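NAD(P)H dehydrogenase (quinone) (Deinococcus radiodurans, PDB 1YDG) catalyses the reduction of quinones to quinols with NADH or NADPH, as a homotetrameric flavoprotein that binds one FMN per monomer. Local coordinates at residues 22-31 with 183-191; 108-119 with 139-150. All blocks are in the same frame, centred on the assembly; numbering follows the deposited sequence.

Contact 1. Residues 22-31 with 183-191; sequences AMAQEAAEAG and RASIRHQVR
Glu26 reaches from helix 19-33 to two arginines on helix 180-204, and its chain, followed outward, shows how a buried carboxylate is held. CB borders Ile186 CG2 and the NH1 end of Arg183. CG lies anti to the backbone N (chi1 -170°), which carries the chain across to the backbone O and CB of Arg183; the bend at chi2 then turns the carboxylate between the two guanidinium groups. Glu26 OE1 accepts a salt-bridge hydrogen bond from Arg183 NH1 at 3.0 Å, on its anti side but tilted out of the carboxylate plane, whereas Glu26 OE2 takes the straighter one from Arg187 NH1, 3.2 Å long, from above that plane. Each oxygen thus has its own arginine. A water joins Arg183 NH1 to Ala22 O, and Arg187 also pairs with Glu180.

Beside this network, alanines of helix 19-33 receive the branched side chains of helix 180-204. Ile186 CG2 comes within 3.5 Å of Ala27 N, Val190 CG2 lies 3.7 Å from Ala27 CB, and Ala30 CB sits 3.6 Å from Arg187 CA. With alanines at the crossing, the axes approach to 8.4 Å at -45°. Such close packing of the first and last helices against one side of a parallel sheet is characteristic of the flavodoxin-like fold.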
loop_
_atom_site.group_PDB
_atom_site.type_symbol
_atom_site.label_atom_id
_atom_site.label_comp_id
_atom_site.label_asym_id
_atom_site.label_seq_id
_atom_site.Cartn_x
_atom_site.Cartn_y
_atom_site.Cartn_z
ATOM N N ALA B 22 1.479 15.659 21.479
ATOM C CA ALA B 22 0.395 15.315 22.427
ATOM C C ALA B 22 0.131 13.801 22.396
ATOM O O ALA B 22 -0.027 13.162 23.434
ATOM C CB ALA B 22 -0.874 16.077 22.090
ATOM N N MET B 23 0.115 13.236 21.192
ATOM C CA MET B 23 -0.112 11.804 21.040
ATOM C C MET B 23 1.000 11.005 21.685
ATOM O O MET B 23 0.740 10.027 22.348
ATOM C CB MET B 23 -0.206 11.421 19.555
ATOM C CG MET B 23 -1.403 12.003 18.831
ATOM S SD MET B 23 -1.342 11.679 17.067
ATOM C CE MET B 23 -1.644 9.942 17.061
ATOM N N ALA B 24 2.245 11.427 21.464
ATOM C CA ALA B 24 3.399 10.708 21.969
ATOM C C ALA B 24 3.469 10.770 23.482
ATOM O O ALA B 24 3.812 9.775 24.127
ATOM C CB ALA B 24 4.667 11.234 21.342
ATOM N N GLN B 25 3.107 11.919 24.055
ATOM C CA GLN B 25 3.012 12.029 25.515
ATOM C C GLN B 25 1.969 11.068 26.071
ATOM O O GLN B 25 2.212 10.417 27.084
ATOM C CB GLN B 25 2.699 13.459 25.953
ATOM C CG GLN B 25 3.769 14.484 25.617
ATOM C CD GLN B 25 3.385 15.881 26.093
ATOM O OE1 GLN B 25 3.510 16.185 27.273
ATOM N NE2 GLN B 25 2.886 16.715 25.186
ATOM N N GLU B 26 0.823 10.959 25.404
ATOM C CA GLU B 26 -0.223 10.007 25.826
ATOM C C GLU B 26 0.287 8.567 25.752
ATOM O O GLU B 26 0.085 7.762 26.681
ATOM C CB GLU B 26 -1.492 10.202 24.970
ATOM C CG GLU B 26 -2.715 9.454 25.473
ATOM C CD GLU B 26 -3.276 10.010 26.789
ATOM O OE1 GLU B 26 -3.247 11.234 27.008
ATOM O OE2 GLU B 26 -3.755 9.213 27.607
ATOM N N ALA B 27 0.985 8.255 24.657
ATOM C CA ALA B 27 1.651 6.952 24.475
ATOM C C ALA B 27 2.652 6.671 25.593
ATOM O O ALA B 27 2.651 5.594 26.173
ATOM C CB ALA B 27 2.364 6.897 23.114
ATOM N N ALA B 28 3.489 7.655 25.901
ATOM C CA ALA B 28 4.507 7.498 26.922
ATOM C C ALA B 28 3.926 7.223 28.321
ATOM O O ALA B 28 4.439 6.373 29.044
ATOM C CB ALA B 28 5.418 8.701 26.949
ATOM N N GLU B 29 2.855 7.927 28.673
ATOM C CA GLU B 29 2.140 7.719 29.936
ATOM C C GLU B 29 1.480 6.349 30.023
ATOM O O GLU B 29 1.491 5.692 31.084
ATOM C CB GLU B 29 1.045 8.779 30.080
ATOM C CG GLU B 29 1.558 10.173 30.292
ATOM C CD GLU B 29 0.442 11.211 30.438
ATOM O OE1 GLU B 29 0.773 12.425 30.477
ATOM O OE2 GLU B 29 -0.759 10.825 30.535
ATOM N N ALA B 30 0.889 5.913 28.910
ATOM C CA ALA B 30 0.271 4.590 28.849
ATOM C C ALA B 30 1.341 3.509 29.035
ATOM O O ALA B 30 1.129 2.531 29.760
ATOM C CB ALA B 30 -0.466 4.399 27.547
ATOM N N GLY B 31 2.495 3.707 28.404
ATOM C CA GLY B 31 3.625 2.800 28.564
ATOM C C GLY B 31 4.116 2.692 29.988
ATOM O O GLY B 31 4.362 1.593 30.475
ATOM N N ARG B 183 -7.340 9.484 22.621
ATOM C CA ARG B 183 -6.446 9.210 23.743
ATOM C C ARG B 183 -6.566 7.782 24.246
ATOM O O ARG B 183 -5.575 7.174 24.609
ATOM C CB ARG B 183 -6.692 10.198 24.886
ATOM C CG ARG B 183 -6.344 11.629 24.501
ATOM C CD ARG B 183 -6.444 12.607 25.662
ATOM N NE ARG B 183 -6.079 13.974 25.266
ATOM C CZ ARG B 183 -4.835 14.423 25.082
ATOM N NH1 ARG B 183 -3.776 13.621 25.231
ATOM N NH2 ARG B 183 -4.641 15.694 24.723
ATOM N N ALA B 184 -7.781 7.251 24.260
ATOM C CA ALA B 184 -8.010 5.864 24.700
ATOM C C ALA B 184 -7.503 4.869 23.670
ATOM O O ALA B 184 -7.042 3.778 24.010
ATOM C CB ALA B 184 -9.492 5.648 24.951
ATOM N N SER B 185 -7.579 5.266 22.408
ATOM C CA SER B 185 -7.055 4.487 21.301
ATOM C C SER B 185 -5.539 4.306 21.451
ATOM O O SER B 185 -5.016 3.182 21.412
ATOM C CB SER B 185 -7.401 5.197 19.997
ATOM O OG SER B 185 -7.335 4.326 18.897
ATOM N N ILE B 186 -4.846 5.418 21.684
ATOM C CA ILE B 186 -3.403 5.408 21.887
ATOM C C ILE B 186 -3.039 4.548 23.094
ATOM O O ILE B 186 -2.178 3.685 22.992
ATOM C CB ILE B 186 -2.870 6.858 22.061
ATOM C CG1 ILE B 186 -2.982 7.620 20.742
ATOM C CG2 ILE B 186 -1.436 6.872 22.567
ATOM C CD1 ILE B 186 -3.057 9.117 20.911
ATOM N N ARG B 187 -3.715 4.777 24.224
ATOM C CA ARG B 187 -3.431 4.034 25.464
ATOM C C ARG B 187 -3.505 2.522 25.278
ATOM O O ARG B 187 -2.643 1.772 25.758
ATOM C CB ARG B 187 -4.399 4.444 26.588
ATOM C CG ARG B 187 -4.232 5.873 27.113
ATOM C CD ARG B 187 -4.912 6.100 28.501
ATOM N NE ARG B 187 -6.386 6.026 28.489
ATOM C CZ ARG B 187 -7.220 7.041 28.227
ATOM N NH1 ARG B 187 -6.767 8.250 27.912
ATOM N NH2 ARG B 187 -8.533 6.846 28.265
ATOM N N HIS B 188 -4.552 2.070 24.607
ATOM C CA HIS B 188 -4.773 0.647 24.390
ATOM C C HIS B 188 -3.709 0.054 23.477
ATOM O O HIS B 188 -3.146 -1.018 23.769
ATOM C CB HIS B 188 -6.171 0.396 23.809
ATOM C CG HIS B 188 -6.371 -1.007 23.319
ATOM N ND1 HIS B 188 -6.516 -2.081 24.177
ATOM C CD2 HIS B 188 -6.398 -1.521 22.064
ATOM C CE1 HIS B 188 -6.641 -3.193 23.468
ATOM N NE2 HIS B 188 -6.580 -2.879 22.184
ATOM N N GLN B 189 -3.442 0.756 22.383
ATOM C CA GLN B 189 -2.392 0.356 21.429
ATOM C C GLN B 189 -1.062 0.086 22.123
ATOM O O GLN B 189 -0.435 -0.942 21.878
ATOM C CB GLN B 189 -2.197 1.410 20.356
ATOM C CG GLN B 189 -1.159 1.025 19.294
ATOM C CD GLN B 189 -1.038 2.037 18.194
ATOM O OE1 GLN B 189 -2.012 2.703 17.840
ATOM N NE2 GLN B 189 0.173 2.159 17.620
ATOM N N VAL B 190 -0.661 1.007 22.991
ATOM C CA VAL B 190 0.619 0.932 23.687
ATOM C C VAL B 190 0.570 -0.121 24.791
ATOM O O VAL B 190 1.481 -0.925 24.909
ATOM C CB VAL B 190 1.025 2.306 24.267
ATOM C CG1 VAL B 190 2.341 2.209 25.077
ATOM C CG2 VAL B 190 1.181 3.350 23.143
ATOM N N ARG B 191 -0.505 -0.127 25.585
ATOM C CA ARG B 191 -0.654 -1.095 26.666
ATOM C C ARG B 191 -0.589 -2.517 26.082
ATOM O O ARG B 191 0.099 -3.397 26.584
ATOM C CB ARG B 191 -1.969 -0.825 27.426
ATOM C CG ARG B 191 -2.404 -1.882 28.434
ATOM C CD ARG B 191 -3.672 -1.446 29.195
ATOM N NE ARG B 191 -4.848 -1.447 28.309
ATOM C CZ ARG B 191 -5.588 -0.381 27.960
ATOM N NH1 ARG B 191 -5.335 0.844 28.430
ATOM N NH2 ARG B 191 -6.619 -0.553 27.130
HETATM O O HOH W 1 -0.860 14.247 25.612
#

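Contact 2. Residues 108-119 with 139-150; sequences WSSGKLANKTFS and YMTAMHWGAVLT
The beta-alpha-beta unit of strand 117-124, helix 131-144 and strand 148-149, a right-handed crossover in flavodoxin-like domains, is closed here where Phe118, on the first strand, packs its ring against the helix and its backbone pairs with strand 148-149. Val148 N donates to Lys116 O, Phe118 N to Val148 O, and Thr150 N to Phe118 O (2.8 Å), the ladder of a short parallel pair.

The Phe118 ring takes the methyl of Ala142 over one face, with CB 3.7 Å from the ring centroid. Its edge is directed at the face of Tyr139 in an offset edge-to-face pair, the planes 87° apart. Phe118 CE1 meets Trp145 CZ3 obliquely at 4.1 Å. Trp145 is clasped: Leu113 CD1 stands 3.7 Å above the centroid of its five-membered ring, while Thr141 O and Ala142 CA cover the opposite face.

Trp108, its CG anti to the backbone N (chi1 175°), swings its indole toward the C-terminal part of helix 131-144, where NE1 donates to His144 O at 2.9 Å; the oxygen lies in the indole plane, but NE1 stands above the carbonyl plane. The rims of Trp108 and Trp145 touch at CD1 atoms 3.7 Å apart. A phenylalanine at Trp108 would probably leave His144 O without this donor and weaken the contact with Trp145. Phe90 of the third subunit meets both indoles edge-to-face, and the FMN-binding His144 bonds through NE2 to Tyr167 of the second subunit. The chemistry therefore implies a largely apolar, aromatic interior, with a backbone carbonyl near the end of the helix satisfied by an indole N-H beside subunit interfaces.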
loop_
_atom_site.group_PDB
_atom_site.type_symbol
_atom_site.label_atom_id
_atom_site.label_comp_id
_atom_site.label_asym_id
_atom_site.label_seq_id
_atom_site.Cartn_x
_atom_site.Cartn_y
_atom_site.Cartn_z
ATOM N N TRP B 108 20.685 -1.806 11.176
ATOM C CA TRP B 108 20.031 -2.823 10.366
ATOM C C TRP B 108 21.051 -3.863 9.874
ATOM O O TRP B 108 20.830 -5.073 9.990
ATOM C CB TRP B 108 19.303 -2.156 9.174
ATOM C CG TRP B 108 18.687 -3.128 8.209
ATOM C CD1 TRP B 108 17.472 -3.763 8.328
ATOM C CD2 TRP B 108 19.262 -3.605 6.993
ATOM N NE1 TRP B 108 17.264 -4.593 7.258
ATOM C CE2 TRP B 108 18.343 -4.514 6.421
ATOM C CE3 TRP B 108 20.465 -3.352 6.324
ATOM C CZ2 TRP B 108 18.595 -5.173 5.212
ATOM C CZ3 TRP B 108 20.714 -4.013 5.127
ATOM C CH2 TRP B 108 19.778 -4.907 4.583
ATOM N N SER B 109 22.174 -3.384 9.335
ATOM C CA SER B 109 23.276 -4.251 8.888
ATOM C C SER B 109 23.809 -5.172 9.955
ATOM O O SER B 109 24.283 -6.260 9.658
ATOM C CB SER B 109 24.437 -3.417 8.356
ATOM O OG SER B 109 24.084 -2.848 7.126
ATOM N N SER B 110 23.754 -4.732 11.197
ATOM C CA SER B 110 24.291 -5.494 12.289
ATOM C C SER B 110 23.312 -6.564 12.762
ATOM O O SER B 110 23.658 -7.361 13.620
ATOM C CB SER B 110 24.642 -4.564 13.448
ATOM O OG SER B 110 23.510 -4.294 14.245
ATOM N N GLY B 111 22.095 -6.579 12.215
ATOM C CA GLY B 111 21.045 -7.483 12.684
ATOM C C GLY B 111 20.378 -7.082 13.997
ATOM O O GLY B 111 19.532 -7.814 14.492
ATOM N N LYS B 112 20.727 -5.914 14.544
ATOM C CA LYS B 112 20.289 -5.511 15.891
ATOM C C LYS B 112 18.906 -4.833 15.966
ATOM O O LYS B 112 18.550 -4.316 17.027
ATOM C CB LYS B 112 21.322 -4.575 16.539
ATOM C CG LYS B 112 22.532 -5.268 17.112
ATOM C CD LYS B 112 23.382 -4.287 17.908
ATOM C CE LYS B 112 24.697 -4.913 18.385
ATOM N NZ LYS B 112 25.619 -3.892 19.000
ATOM N N LEU B 113 18.149 -4.814 14.863
ATOM C CA LEU B 113 16.752 -4.327 14.876
ATOM C C LEU B 113 15.749 -5.468 14.906
ATOM O O LEU B 113 14.575 -5.252 15.219
ATOM C CB LEU B 113 16.462 -3.438 13.671
ATOM C CG LEU B 113 16.978 -1.997 13.676
ATOM C CD1 LEU B 113 16.694 -1.337 12.348
ATOM C CD2 LEU B 113 16.383 -1.183 14.795
ATOM N N ALA B 114 16.215 -6.685 14.609
ATOM C CA ALA B 114 15.344 -7.828 14.451
ATOM C C ALA B 114 14.613 -8.157 15.732
ATOM O O ALA B 114 15.136 -7.963 16.829
ATOM C CB ALA B 114 16.127 -9.030 13.999
ATOM N N ASN B 115 13.379 -8.633 15.568
ATOM C CA ASN B 115 12.599 -9.167 16.667
ATOM C C ASN B 115 12.059 -8.139 17.674
ATOM O O ASN B 115 11.483 -8.528 18.668
ATOM C CB ASN B 115 13.380 -10.279 17.386
ATOM C CG ASN B 115 13.839 -11.367 16.428
ATOM O OD1 ASN B 115 13.091 -11.776 15.544
ATOM N ND2 ASN B 115 15.078 -11.825 16.588
ATOM N N LYS B 116 12.182 -6.845 17.401
ATOM C CA LYS B 116 11.594 -5.850 18.288
ATOM C C LYS B 116 10.141 -5.668 17.857
ATOM O O LYS B 116 9.829 -5.805 16.683
ATOM C CB LYS B 116 12.362 -4.539 18.208
ATOM C CG LYS B 116 13.765 -4.634 18.747
ATOM C CD LYS B 116 14.640 -3.504 18.263
ATOM C CE LYS B 116 16.118 -3.775 18.606
ATOM N NZ LYS B 116 16.405 -3.826 20.081
ATOM N N THR B 117 9.245 -5.417 18.798
ATOM C CA THR B 117 7.859 -5.134 18.413
ATOM C C THR B 117 7.765 -3.721 17.891
ATOM O O THR B 117 8.551 -2.858 18.274
ATOM C CB THR B 117 6.857 -5.357 19.521
ATOM O OG1 THR B 117 7.139 -4.481 20.600
ATOM C CG2 THR B 117 6.885 -6.808 20.009
ATOM N N PHE B 118 6.802 -3.511 17.006
ATOM C CA PHE B 118 6.630 -2.276 16.288
ATOM C C PHE B 118 5.166 -1.988 16.045
ATOM O O PHE B 118 4.439 -2.844 15.538
ATOM C CB PHE B 118 7.288 -2.352 14.930
ATOM C CG PHE B 118 7.242 -1.059 14.181
ATOM C CD1 PHE B 118 8.215 -0.087 14.403
ATOM C CD2 PHE B 118 6.210 -0.784 13.291
ATOM C CE1 PHE B 118 8.177 1.132 13.712
ATOM C CE2 PHE B 118 6.162 0.426 12.597
ATOM C CZ PHE B 118 7.146 1.395 12.820
ATOM N N SER B 119 4.747 -0.771 16.376
ATOM C CA SER B 119 3.455 -0.250 15.917
ATOM C C SER B 119 3.621 1.231 15.598
ATOM O O SER B 119 4.675 1.820 15.865
ATOM C CB SER B 119 2.365 -0.472 16.963
ATOM O OG SER B 119 2.391 0.522 17.957
ATOM N N TYR B 139 4.814 0.533 8.620
ATOM C CA TYR B 139 4.860 -0.899 8.866
ATOM C C TYR B 139 5.711 -1.611 7.824
ATOM O O TYR B 139 6.491 -2.515 8.195
ATOM C CB TYR B 139 3.462 -1.549 8.955
ATOM C CG TYR B 139 2.729 -1.214 10.235
ATOM C CD1 TYR B 139 3.047 -1.835 11.442
ATOM C CD2 TYR B 139 1.706 -0.280 10.239
ATOM C CE1 TYR B 139 2.401 -1.508 12.601
ATOM C CE2 TYR B 139 1.047 0.055 11.423
ATOM C CZ TYR B 139 1.385 -0.567 12.586
ATOM O OH TYR B 139 0.721 -0.230 13.751
ATOM N N MET B 140 5.580 -1.223 6.545
ATOM C CA MET B 140 6.376 -1.874 5.485
ATOM C C MET B 140 7.884 -1.728 5.762
ATOM O O MET B 140 8.642 -2.687 5.616
ATOM C CB MET B 140 6.056 -1.352 4.088
ATOM C CG MET B 140 4.644 -1.660 3.558
ATOM S SD MET B 140 4.029 -3.362 3.682
ATOM C CE MET B 140 3.041 -3.230 5.160
ATOM N N THR B 141 8.302 -0.528 6.153
ATOM C CA THR B 141 9.700 -0.273 6.584
ATOM C C THR B 141 10.143 -1.197 7.713
ATOM O O THR B 141 11.243 -1.778 7.676
ATOM C CB THR B 141 9.866 1.228 7.000
ATOM O OG1 THR B 141 9.862 2.024 5.811
ATOM C CG2 THR B 141 11.148 1.481 7.766
ATOM N N ALA B 142 9.287 -1.353 8.722
ATOM C CA ALA B 142 9.610 -2.227 9.844
ATOM C C ALA B 142 9.790 -3.682 9.410
ATOM O O ALA B 142 10.555 -4.426 10.038
ATOM C CB ALA B 142 8.559 -2.117 10.935
ATOM N N MET B 143 9.101 -4.098 8.348
ATOM C CA MET B 143 9.240 -5.473 7.868
ATOM C C MET B 143 10.648 -5.767 7.365
ATOM O O MET B 143 11.143 -6.885 7.528
ATOM C CB MET B 143 8.251 -5.796 6.770
ATOM C CG MET B 143 6.811 -5.713 7.239
ATOM S SD MET B 143 5.685 -6.539 6.141
ATOM C CE MET B 143 4.108 -5.972 6.785
ATOM N N HIS B 144 11.279 -4.769 6.756
ATOM C CA HIS B 144 12.662 -4.904 6.310
ATOM C C HIS B 144 13.611 -5.228 7.476
ATOM O O HIS B 144 14.632 -5.873 7.275
ATOM C CB HIS B 144 13.112 -3.640 5.563
ATOM C CG HIS B 144 12.534 -3.509 4.193
ATOM N ND1 HIS B 144 13.299 -3.597 3.050
ATOM C CD2 HIS B 144 11.262 -3.307 3.777
ATOM C CE1 HIS B 144 12.526 -3.440 1.992
ATOM N NE2 HIS B 144 11.283 -3.268 2.407
ATOM N N TRP B 145 13.223 -4.819 8.684
ATOM C CA TRP B 145 13.990 -5.041 9.915
ATOM C C TRP B 145 13.715 -6.375 10.594
ATOM O O TRP B 145 14.375 -6.689 11.566
ATOM C CB TRP B 145 13.691 -3.962 10.970
ATOM C CG TRP B 145 13.710 -2.546 10.502
ATOM C CD1 TRP B 145 14.310 -2.053 9.382
ATOM C CD2 TRP B 145 13.152 -1.424 11.188
ATOM N NE1 TRP B 145 14.127 -0.699 9.309
ATOM C CE2 TRP B 145 13.423 -0.284 10.409
ATOM C CE3 TRP B 145 12.431 -1.278 12.382
ATOM C CZ2 TRP B 145 12.991 0.999 10.777
ATOM C CZ3 TRP B 145 12.003 0.004 12.758
ATOM C CH2 TRP B 145 12.278 1.117 11.953
ATOM N N GLY B 146 12.724 -7.129 10.119
ATOM C CA GLY B 146 12.268 -8.326 10.815
ATOM C C GLY B 146 11.638 -7.987 12.157
ATOM O O GLY B 146 11.744 -8.748 13.117
ATOM N N ALA B 147 10.975 -6.843 12.224
ATOM C CA ALA B 147 10.208 -6.478 13.397
ATOM C C ALA B 147 8.982 -7.391 13.492
ATOM O O ALA B 147 8.559 -8.001 12.503
ATOM C CB ALA B 147 9.784 -5.031 13.313
ATOM N N VAL B 148 8.454 -7.498 14.702
ATOM C CA VAL B 148 7.197 -8.158 14.978
ATOM C C VAL B 148 6.151 -7.064 15.084
ATOM O O VAL B 148 6.180 -6.263 16.021
ATOM C CB VAL B 148 7.322 -8.939 16.290
ATOM C CG1 VAL B 148 5.987 -9.589 16.710
ATOM C CG2 VAL B 148 8.413 -9.959 16.151
ATOM N N LEU B 149 5.244 -6.989 14.107
ATOM C CA LEU B 149 4.337 -5.861 14.008
ATOM C C LEU B 149 3.139 -6.088 14.906
ATOM O O LEU B 149 2.516 -7.133 14.823
ATOM C CB LEU B 149 3.918 -5.613 12.567
ATOM C CG LEU B 149 5.061 -5.596 11.533
ATOM C CD1 LEU B 149 4.574 -5.127 10.216
ATOM C CD2 LEU B 149 6.200 -4.719 12.002
ATOM N N THR B 150 2.843 -5.124 15.785
ATOM C CA THR B 150 1.760 -5.265 16.755
ATOM C C THR B 150 0.695 -4.169 16.628
ATOM O O THR B 150 0.437 -3.427 17.576
ATOM C CB THR B 150 2.258 -5.280 18.204
ATOM O OG1 THR B 150 2.871 -4.018 18.520
ATOM C CG2 THR B 150 3.212 -6.428 18.435
#

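In the fold
The two contacts illustrate how a doubly wound domain is fastened at different ranges. From the N terminus, strand 8-13 leads into helix 19-33, the first partner of contact 1, whose mate comes only after a span of 151 residues, on helix 180-204. Contact 2 falls entirely within that span and closes a loop of 19 residues between its segments, so the short closure lies within the long one without crossing it. Contact 1 joins the two helices covering one side of the sheet; contact 2 ties strand 117-124 to the following helix and strand. The two meet directly where Gln189 NE2 approaches Ser119 OG at 2.8 Å, a probable hydrogen bond between the last helix and the sheet.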